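Local atomic coordinates of acyl-coenzyme A oxidase acox-1.1 (Caenorhabditis elegans, PDB entry 5K3H), a protein that catalyses the first, FAD-dependent step of peroxisomal beta-oxidation, using oxygen to desaturate acyl-CoA to the (2E)-enoyl-CoA with release of hydrogen peroxide. Residues N5-E10 / A18-A23; M119-L124 / K135-A140; L504-K509 / V529-A534; M66-K71 / A244-D249. All blocks are in the same frame, centred on the assembly; numbering follows the deposited sequence.

Contact 1: residues N5-E10 / A18-A23; sequences NKTIQE and AERLTA
I8 and R20 pack through their aliphatic parts. The two side chains run past each other in opposite directions, and I8 CG1 lies 3.6 Å from R20 CB. The I8 chain ends with CD1, which also touches L21 CD2 at 3.8 Å. T7 adds a methyl group over one face of the R20 guanidinium, near its rim, with CG2 3.5 Å from R20 NH2. The T7 hydroxyl sits beside the backbone N (chi1 -56°), which leaves CG2 anti to that N and turned to the guanidinium. The N5 side chain slants across the R20 stem, where its ND2 is 3.7 Å from R20 CG, and the amide plane is turned 47° from the guanidinium. N5 OD1 accepts from T7 N at 2.8 Å, which makes an Asx turn in the loop ahead of helix 14-21. N5 ND2 reaches S613 and D616 on helix 590-616. R20 forms a salt bridge with the same D616 and also bonds to the backbone of R632. Were N5 replaced by an alanine, T7 N would probably lose this acceptor and the turn its tie, and D616 would lose one of its donors. A water joins the backbones, at 3.0 Å from both N5 N and R20 O.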
# COMPACT_ATOMS: atom_id res chain seq x y z
N ASN B 5 -0.55 9.37 32.39
CA ASN B 5 -0.37 9.76 30.99
C ASN B 5 -0.10 11.27 30.94
O ASN B 5 -0.93 12.08 31.39
CB ASN B 5 -1.59 9.35 30.15
CG ASN B 5 -1.45 9.75 28.67
OD1 ASN B 5 -1.30 10.94 28.35
ND2 ASN B 5 -1.49 8.76 27.77
N LYS B 6 1.08 11.64 30.46
CA LYS B 6 1.54 13.02 30.48
C LYS B 6 1.07 13.83 29.28
O LYS B 6 1.47 14.99 29.15
CB LYS B 6 3.07 13.09 30.57
CG LYS B 6 3.62 12.45 31.83
CD LYS B 6 3.03 13.15 33.03
CE LYS B 6 3.70 12.70 34.29
NZ LYS B 6 3.29 11.32 34.66
N THR B 7 0.30 13.22 28.37
CA THR B 7 -0.18 13.93 27.20
C THR B 7 -1.57 14.57 27.40
O THR B 7 -1.92 15.49 26.65
CB THR B 7 -0.16 12.97 26.01
OG1 THR B 7 1.17 12.46 25.87
CG2 THR B 7 -0.56 13.65 24.72
N ILE B 8 -2.31 14.15 28.43
CA ILE B 8 -3.63 14.73 28.70
C ILE B 8 -3.49 16.23 28.93
O ILE B 8 -2.58 16.68 29.64
CB ILE B 8 -4.25 14.04 29.93
CG1 ILE B 8 -4.44 12.54 29.70
CG2 ILE B 8 -5.60 14.70 30.33
CD1 ILE B 8 -4.72 11.78 31.00
N GLN B 9 -4.40 17.01 28.35
CA GLN B 9 -4.51 18.43 28.67
C GLN B 9 -5.97 18.77 28.94
O GLN B 9 -6.87 18.09 28.44
CB GLN B 9 -3.97 19.32 27.54
CG GLN B 9 -2.46 19.28 27.37
CD GLN B 9 -1.99 20.22 26.28
OE1 GLN B 9 -2.57 21.29 26.06
NE2 GLN B 9 -0.93 19.82 25.57
N GLU B 10 -6.22 19.80 29.76
CA GLU B 10 -7.59 20.27 29.93
C GLU B 10 -8.21 20.64 28.59
O GLU B 10 -7.58 21.30 27.76
CB GLU B 10 -7.65 21.46 30.87
CG GLU B 10 -7.89 21.09 32.31
CD GLU B 10 -9.37 20.95 32.66
OE1 GLU B 10 -10.23 21.60 32.03
OE2 GLU B 10 -9.66 20.20 33.62
N ALA B 18 -10.57 9.71 28.07
CA ALA B 18 -10.98 8.49 28.76
C ALA B 18 -10.03 7.33 28.46
O ALA B 18 -9.74 6.52 29.35
CB ALA B 18 -12.41 8.11 28.35
N GLU B 19 -9.53 7.24 27.23
CA GLU B 19 -8.59 6.18 26.90
C GLU B 19 -7.21 6.43 27.50
O GLU B 19 -6.41 5.49 27.61
CB GLU B 19 -8.46 6.03 25.38
CG GLU B 19 -9.74 5.60 24.68
CD GLU B 19 -10.26 4.28 25.20
OE1 GLU B 19 -9.41 3.39 25.55
OE2 GLU B 19 -11.51 4.12 25.29
N ARG B 20 -6.90 7.67 27.87
CA ARG B 20 -5.62 7.98 28.47
C ARG B 20 -5.63 7.77 29.98
O ARG B 20 -4.60 7.37 30.55
CB ARG B 20 -5.22 9.42 28.12
CG ARG B 20 -4.89 9.59 26.62
CD ARG B 20 -4.60 11.04 26.21
NE ARG B 20 -3.84 11.13 24.96
CZ ARG B 20 -3.96 12.12 24.07
NH1 ARG B 20 -4.80 13.13 24.27
NH2 ARG B 20 -3.22 12.12 22.99
N LEU B 21 -6.79 7.97 30.62
CA LEU B 21 -6.89 7.85 32.07
C LEU B 21 -6.67 6.42 32.56
O LEU B 21 -6.34 6.24 33.74
CB LEU B 21 -8.25 8.36 32.55
CG LEU B 21 -8.39 9.89 32.47
CD1 LEU B 21 -9.82 10.30 32.78
CD2 LEU B 21 -7.41 10.56 33.40
N THR B 22 -6.82 5.42 31.70
CA THR B 22 -6.62 4.02 32.07
C THR B 22 -5.15 3.60 32.02
O THR B 22 -4.84 2.43 32.30
CB THR B 22 -7.50 3.12 31.18
OG1 THR B 22 -7.26 3.36 29.79
CG2 THR B 22 -9.00 3.34 31.47
N ALA B 23 -4.22 4.51 31.73
CA ALA B 23 -2.80 4.15 31.74
C ALA B 23 -2.39 3.61 33.11
O ALA B 23 -2.75 4.15 34.15
CB ALA B 23 -1.92 5.34 31.37
O HOH W 1 -3.40 8.60 33.02

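Contact 2: residues M119-L124 / K135-A140; sequences MFIPAL and KWLIRA
A140 presents its CB to two side chains of helix 114-127. F120 CE2 and I121 CG1 each come within 3.7 Å of this methyl. The F120 ring reaches across because its CG is anti to the backbone N (chi1 -175°). The ring meets the methyl obliquely. One ring face is partly covered by L124 CD1 from the next turn of the same helix, above the rim. I121 and L137 cross at about a right angle, with I121 CG2 3.8 Å from L137 CD1. The I121 branches therefore divide the work: CG1 goes to A140 and CG2 to L137. A glycine at I121 would probably open a gap between the two helices, leaving the A140 and L137 methyls with less to pack on. L124 starts out toward the other helix. Its CD1 lies 3.8 Å from L137 CA, so it packs on backbone, while CD2 meets W136 CB at 4.2 Å, the two side chains at about a right angle. No hydrogen bond crosses between the segments. The helix segments run antiparallel at 148°, with axes 9.9 Å apart, and form part of a helical hairpin in the N-terminal region. H116 bonds to the A140 carbonyl and Q133 to that of L124. Strands 199-208 and 211-221 pack against the pair. F120 rests on Y199 and V201 of the first strand, and F120, L124 and W136 all touch M219 of the second.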
# COMPACT_ATOMS: atom_id res chain seq x y z
N MET B 119 24.41 9.93 3.32
CA MET B 119 25.38 9.18 2.53
C MET B 119 26.64 9.96 2.21
O MET B 119 27.73 9.40 2.28
CB MET B 119 24.75 8.71 1.20
CG MET B 119 23.72 7.59 1.31
SD MET B 119 24.31 6.09 2.11
CE MET B 119 25.86 5.82 1.28
N PHE B 120 26.52 11.23 1.82
CA PHE B 120 27.69 11.97 1.34
C PHE B 120 28.77 12.04 2.42
O PHE B 120 29.89 11.54 2.24
CB PHE B 120 27.26 13.37 0.92
CG PHE B 120 28.34 14.20 0.29
CD1 PHE B 120 29.02 13.74 -0.83
CD2 PHE B 120 28.63 15.47 0.76
CE1 PHE B 120 30.00 14.53 -1.44
CE2 PHE B 120 29.59 16.27 0.16
CZ PHE B 120 30.28 15.80 -0.94
N ILE B 121 28.43 12.63 3.57
CA ILE B 121 29.41 12.76 4.65
C ILE B 121 29.84 11.39 5.15
O ILE B 121 31.06 11.17 5.32
CB ILE B 121 28.87 13.69 5.73
CG1 ILE B 121 29.01 15.14 5.28
CG2 ILE B 121 29.56 13.46 7.06
CD1 ILE B 121 28.11 16.12 6.00
N PRO B 122 28.95 10.41 5.37
CA PRO B 122 29.45 9.08 5.75
C PRO B 122 30.43 8.48 4.76
O PRO B 122 31.41 7.85 5.17
CB PRO B 122 28.16 8.25 5.88
CG PRO B 122 27.15 9.25 6.35
CD PRO B 122 27.49 10.52 5.58
N ALA B 123 30.21 8.68 3.46
CA ALA B 123 31.17 8.17 2.48
C ALA B 123 32.53 8.86 2.61
O ALA B 123 33.58 8.22 2.51
CB ALA B 123 30.59 8.31 1.07
N LEU B 124 32.53 10.18 2.86
CA LEU B 124 33.79 10.89 3.07
C LEU B 124 34.54 10.39 4.30
O LEU B 124 35.76 10.24 4.27
CB LEU B 124 33.55 12.39 3.18
CG LEU B 124 33.18 13.08 1.88
CD1 LEU B 124 32.78 14.51 2.13
CD2 LEU B 124 34.40 13.00 0.97
N LYS B 135 40.08 18.47 3.02
CA LYS B 135 39.72 19.26 1.86
C LYS B 135 38.22 19.24 1.55
O LYS B 135 37.64 20.30 1.28
CB LYS B 135 40.47 18.74 0.63
CG LYS B 135 40.26 19.57 -0.65
CD LYS B 135 40.97 18.95 -1.87
CE LYS B 135 42.51 18.99 -1.75
NZ LYS B 135 43.11 18.47 -3.03
N TRP B 136 37.56 18.08 1.66
CA TRP B 136 36.15 17.94 1.28
C TRP B 136 35.19 17.76 2.45
O TRP B 136 34.10 18.34 2.44
CB TRP B 136 35.98 16.78 0.30
CG TRP B 136 36.64 17.04 -1.01
CD1 TRP B 136 36.49 18.16 -1.79
CD2 TRP B 136 37.54 16.19 -1.72
NE1 TRP B 136 37.24 18.05 -2.93
CE2 TRP B 136 37.90 16.85 -2.91
CE3 TRP B 136 38.08 14.92 -1.46
CZ2 TRP B 136 38.77 16.28 -3.85
CZ3 TRP B 136 38.95 14.36 -2.40
CH2 TRP B 136 39.29 15.05 -3.57
N LEU B 137 35.56 16.96 3.45
CA LEU B 137 34.66 16.69 4.57
C LEU B 137 34.37 17.96 5.37
O LEU B 137 33.25 18.16 5.84
CB LEU B 137 35.24 15.60 5.47
CG LEU B 137 34.47 15.25 6.74
CD1 LEU B 137 33.02 14.87 6.46
CD2 LEU B 137 35.21 14.13 7.43
N ILE B 138 35.38 18.81 5.54
CA ILE B 138 35.19 20.06 6.29
C ILE B 138 34.18 20.96 5.58
O ILE B 138 33.27 21.51 6.21
CB ILE B 138 36.53 20.79 6.49
CG1 ILE B 138 37.52 19.95 7.30
CG2 ILE B 138 36.31 22.15 7.12
CD1 ILE B 138 37.01 19.47 8.65
N ARG B 139 34.32 21.12 4.27
CA ARG B 139 33.36 21.94 3.54
C ARG B 139 31.96 21.34 3.62
O ARG B 139 30.97 22.07 3.81
CB ARG B 139 33.80 22.06 2.08
CG ARG B 139 35.11 22.79 1.85
CD ARG B 139 35.25 23.14 0.37
NE ARG B 139 34.39 24.23 -0.08
CZ ARG B 139 34.04 24.42 -1.35
NH1 ARG B 139 34.45 23.57 -2.29
NH2 ARG B 139 33.26 25.44 -1.68
N ALA B 140 31.86 20.01 3.55
CA ALA B 140 30.56 19.36 3.64
C ALA B 140 29.95 19.60 5.02
O ALA B 140 28.78 19.98 5.13
CB ALA B 140 30.68 17.87 3.34

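Contact 3: residues L504-K509 / V529-A534; sequences LKAANK and VELNRA
The two helix segments run antiparallel at 153°, with their axes 8.5 Å apart, and the nearest CA atoms are those of A506 and L531, 5.3 Å apart. The small A506 allows this spacing. Its CB sits 3.6 Å from E530 O and 3.9 Å from L531 CD2. K509 crosses E530 at about a right angle. Its extended chain, with CG anti to the backbone N (chi1 176°), carries NZ to 4.1 Å from E530 CG, beside the chain and not at the carboxylate. The ammonium bonds to the K526 carbonyl. It also donates to a water that accepts from E530 N, so the water bridges the two helices. The E530 chain bends at chi2 and turns its carboxylate toward R533. There OE2 makes a salt bridge of 2.6 Å with R533 NH1. Q502 and a second water bond to E530 OE1. That water is only weakly bound by K505, whose salt bridge is with D594 of the second subunit. R533 and A534 belong to the ATP site shared between subunits, and the salt bridge probably helps to position R533. The pair joins helices 489-515 and 520-553. L531 leans on V449 of helix 437-456, while Y601 of the second subunit bonds to E530 and packs on K509 and R533.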
# COMPACT_ATOMS: atom_id res chain seq x y z
N LEU B 504 16.94 -25.94 7.41
CA LEU B 504 17.53 -27.20 6.96
C LEU B 504 16.75 -27.78 5.77
O LEU B 504 17.35 -28.36 4.85
CB LEU B 504 17.57 -28.19 8.11
CG LEU B 504 18.23 -27.69 9.41
CD1 LEU B 504 18.12 -28.76 10.49
CD2 LEU B 504 19.68 -27.22 9.25
N LYS B 505 15.42 -27.64 5.77
CA LYS B 505 14.64 -28.16 4.66
C LYS B 505 15.02 -27.48 3.36
O LYS B 505 15.35 -28.14 2.36
CB LYS B 505 13.15 -27.97 4.95
CG LYS B 505 12.26 -28.43 3.83
CD LYS B 505 10.80 -28.09 4.05
CE LYS B 505 9.96 -28.56 2.86
NZ LYS B 505 8.53 -28.65 3.21
N ALA B 506 15.09 -26.14 3.38
CA ALA B 506 15.42 -25.40 2.17
C ALA B 506 16.85 -25.68 1.72
O ALA B 506 17.10 -25.83 0.52
CB ALA B 506 15.24 -23.91 2.41
N ALA B 507 17.79 -25.77 2.66
CA ALA B 507 19.17 -26.07 2.27
C ALA B 507 19.28 -27.47 1.67
O ALA B 507 19.92 -27.66 0.63
CB ALA B 507 20.11 -25.88 3.47
N ASN B 508 18.59 -28.45 2.26
CA ASN B 508 18.61 -29.79 1.70
C ASN B 508 17.94 -29.85 0.34
O ASN B 508 18.34 -30.67 -0.50
CB ASN B 508 17.96 -30.79 2.65
CG ASN B 508 18.86 -31.14 3.79
OD1 ASN B 508 20.09 -31.07 3.66
ND2 ASN B 508 18.29 -31.54 4.92
N LYS B 509 16.94 -29.00 0.09
CA LYS B 509 16.38 -28.93 -1.26
C LYS B 509 17.44 -28.47 -2.26
O LYS B 509 17.59 -29.04 -3.34
CB LYS B 509 15.16 -28.00 -1.30
CG LYS B 509 14.61 -27.83 -2.71
CD LYS B 509 13.45 -26.82 -2.79
CE LYS B 509 12.83 -26.81 -4.19
NZ LYS B 509 11.63 -25.91 -4.26
N VAL B 529 12.52 -19.55 -3.30
CA VAL B 529 11.35 -19.17 -2.50
C VAL B 529 11.41 -19.82 -1.13
O VAL B 529 11.11 -19.20 -0.12
CB VAL B 529 10.04 -19.54 -3.22
CG1 VAL B 529 8.86 -19.27 -2.31
CG2 VAL B 529 9.90 -18.80 -4.50
N GLU B 530 11.76 -21.11 -1.08
CA GLU B 530 11.93 -21.78 0.20
C GLU B 530 13.09 -21.18 0.98
O GLU B 530 13.05 -21.12 2.21
CB GLU B 530 12.15 -23.29 -0.01
CG GLU B 530 10.97 -24.04 -0.63
CD GLU B 530 9.73 -24.12 0.27
OE1 GLU B 530 9.89 -24.39 1.46
OE2 GLU B 530 8.60 -23.91 -0.21
N LEU B 531 14.15 -20.76 0.29
CA LEU B 531 15.31 -20.20 0.97
C LEU B 531 14.98 -18.86 1.61
O LEU B 531 15.46 -18.56 2.70
CB LEU B 531 16.47 -20.05 -0.01
CG LEU B 531 17.15 -21.31 -0.58
CD1 LEU B 531 17.99 -20.98 -1.83
CD2 LEU B 531 18.00 -21.99 0.50
N ASN B 532 14.15 -18.05 0.95
CA ASN B 532 13.76 -16.77 1.53
C ASN B 532 12.86 -16.94 2.74
O ASN B 532 12.95 -16.16 3.70
CB ASN B 532 13.04 -15.91 0.50
CG ASN B 532 13.97 -15.15 -0.36
OD1 ASN B 532 15.19 -15.23 -0.20
ND2 ASN B 532 13.42 -14.36 -1.26
N ARG B 533 11.95 -17.92 2.70
CA ARG B 533 11.12 -18.22 3.86
C ARG B 533 11.99 -18.45 5.10
O ARG B 533 11.67 -17.97 6.19
CB ARG B 533 10.23 -19.43 3.58
CG ARG B 533 9.10 -19.14 2.60
CD ARG B 533 8.27 -20.38 2.21
NE ARG B 533 7.16 -19.96 1.35
CZ ARG B 533 6.51 -20.73 0.48
NH1 ARG B 533 6.85 -22.01 0.34
NH2 ARG B 533 5.53 -20.22 -0.25
N ALA B 534 13.10 -19.17 4.93
CA ALA B 534 14.00 -19.43 6.04
C ALA B 534 14.64 -18.15 6.56
O ALA B 534 14.81 -17.98 7.78
CB ALA B 534 15.07 -20.42 5.60
O HOH W 2 8.14 -25.42 3.59
O HOH W 3 11.46 -23.03 -3.70

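Contact 4: residues M66-K71 / A244-D249; sequences MTREEK and AYNIVD
The R68 guanidinium has N246 OD1 over the centre of one face, 4.0 Å above its plane. At the edge, near that plane, lies the V248 carbonyl, with its O 2.9 Å from R68 NH2. The N246 amide is turned 67° from the guanidinium. The main bond runs from R68 NE to N246 O at 2.6 Å. It lies in the carbonyl plane, on a lone pair, with an angle of 144° at the hydrogen. R68 NH2 adds a weak bond to the same oxygen. The arginine chain is fully extended, with CG anti to the backbone N (chi1 -171°), and this carries the head from the helix start to the turn. N246 O belongs to a type I turn from Y245 to V248, so R68 holds the turn by its backbone. Beside this, K71 CB packs on I247 CG1 at 3.7 Å, while the K71 ammonium goes to E109. The helix start is closed by a capping box of T67 and E70. K242 bonds to N246 OD1 and V248 O. The contact ties the first turn of helix 68-85 to the loop between strands 234-238 and 251-255. V248 and Y245 touch A114 of helix 114-127, and L649 of the second subunit packs on R68.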
# COMPACT_ATOMS: atom_id res chain seq x y z
N MET B 66 0.23 21.87 -0.81
CA MET B 66 1.27 22.47 -1.63
C MET B 66 1.59 21.61 -2.85
O MET B 66 1.61 20.38 -2.78
CB MET B 66 2.55 22.64 -0.80
CG MET B 66 2.45 23.55 0.41
SD MET B 66 4.10 23.61 1.19
CE MET B 66 3.83 24.47 2.73
N THR B 67 1.89 22.27 -3.97
CA THR B 67 2.46 21.55 -5.10
C THR B 67 3.89 21.12 -4.77
O THR B 67 4.49 21.55 -3.77
CB THR B 67 2.45 22.43 -6.35
OG1 THR B 67 3.31 23.56 -6.13
CG2 THR B 67 1.05 22.96 -6.60
N ARG B 68 4.45 20.26 -5.63
CA ARG B 68 5.83 19.81 -5.46
C ARG B 68 6.79 20.99 -5.45
O ARG B 68 7.71 21.07 -4.62
CB ARG B 68 6.23 18.82 -6.55
CG ARG B 68 7.57 18.18 -6.25
CD ARG B 68 8.11 17.20 -7.28
NE ARG B 68 9.33 16.60 -6.74
CZ ARG B 68 10.15 15.78 -7.38
NH1 ARG B 68 9.90 15.40 -8.63
NH2 ARG B 68 11.21 15.31 -6.74
N GLU B 69 6.61 21.92 -6.40
CA GLU B 69 7.46 23.10 -6.47
C GLU B 69 7.39 23.92 -5.18
O GLU B 69 8.43 24.38 -4.67
CB GLU B 69 7.07 23.94 -7.69
CG GLU B 69 7.49 23.29 -9.01
CD GLU B 69 6.59 22.13 -9.49
OE1 GLU B 69 5.53 21.83 -8.88
OE2 GLU B 69 7.02 21.48 -10.47
N GLU B 70 6.19 24.08 -4.62
CA GLU B 70 6.04 24.84 -3.38
C GLU B 70 6.69 24.11 -2.20
O GLU B 70 7.31 24.74 -1.34
CB GLU B 70 4.56 25.09 -3.10
CG GLU B 70 3.88 26.02 -4.08
CD GLU B 70 2.35 25.96 -3.96
OE1 GLU B 70 1.84 25.11 -3.19
OE2 GLU B 70 1.66 26.76 -4.65
N LYS B 71 6.56 22.78 -2.15
CA LYS B 71 7.17 22.03 -1.05
C LYS B 71 8.69 22.20 -1.05
O LYS B 71 9.30 22.36 0.01
CB LYS B 71 6.82 20.54 -1.16
CG LYS B 71 5.38 20.15 -0.92
CD LYS B 71 5.21 18.67 -1.28
CE LYS B 71 3.76 18.26 -1.42
NZ LYS B 71 3.33 17.29 -0.40
N ALA B 244 5.89 9.11 -3.45
CA ALA B 244 5.98 9.86 -2.20
C ALA B 244 7.39 10.43 -2.14
O ALA B 244 8.18 10.28 -3.08
CB ALA B 244 5.64 8.98 -0.99
N TYR B 245 7.71 11.10 -1.04
CA TYR B 245 9.08 11.56 -0.80
C TYR B 245 9.52 12.56 -1.86
O TYR B 245 10.65 12.53 -2.34
CB TYR B 245 10.02 10.35 -0.78
CG TYR B 245 11.29 10.59 -0.02
CD1 TYR B 245 11.24 11.04 1.30
CD2 TYR B 245 12.53 10.31 -0.57
CE1 TYR B 245 12.39 11.25 2.02
CE2 TYR B 245 13.71 10.50 0.16
CZ TYR B 245 13.62 10.98 1.46
OH TYR B 245 14.76 11.19 2.21
N ASN B 246 8.62 13.46 -2.26
CA ASN B 246 8.80 14.23 -3.48
C ASN B 246 9.58 15.53 -3.28
O ASN B 246 9.85 16.21 -4.27
CB ASN B 246 7.45 14.51 -4.12
CG ASN B 246 6.98 13.34 -4.95
OD1 ASN B 246 7.63 12.98 -5.93
ND2 ASN B 246 5.85 12.74 -4.56
N ILE B 247 9.95 15.87 -2.04
CA ILE B 247 10.83 17.01 -1.82
C ILE B 247 12.27 16.67 -2.16
O ILE B 247 13.07 17.58 -2.45
CB ILE B 247 10.66 17.52 -0.38
CG1 ILE B 247 9.19 17.92 -0.14
CG2 ILE B 247 11.64 18.66 -0.07
CD1 ILE B 247 8.85 18.44 1.26
N VAL B 248 12.63 15.39 -2.13
CA VAL B 248 13.94 14.94 -2.59
C VAL B 248 13.93 14.89 -4.11
O VAL B 248 13.07 14.25 -4.72
CB VAL B 248 14.27 13.56 -1.98
CG1 VAL B 248 15.45 12.91 -2.73
CG2 VAL B 248 14.60 13.72 -0.51
N ASP B 249 14.91 15.55 -4.71
CA ASP B 249 15.05 15.65 -6.16
C ASP B 249 16.00 14.56 -6.63
O ASP B 249 17.19 14.77 -6.89
CB ASP B 249 15.54 17.05 -6.51
CG ASP B 249 16.75 17.46 -5.65
OD1 ASP B 249 16.59 17.57 -4.41
OD2 ASP B 249 17.87 17.66 -6.22

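The contacts are spread through the chain, and none touches another. Contacts 2 and 4 are the nearest pair, with closest atoms about 10 Å apart. Helix 114-127 connects them, as it carries 119-124 and also A114, which meets the turn of contact 4. Both lie near FAD-binding residues: the V248 side chain is about 4 Å from G191, and the F120 side chain about 6 Å from that of Y149. Contact 3 lies across the chain's centre from contact 4, about 25 Å away at the nearest atoms, and contains part of the ATP site. Contacts 3 and 4 both meet the second subunit. Contact 1 is away from these sites, about 24 Å from contact 4 at the nearest atoms.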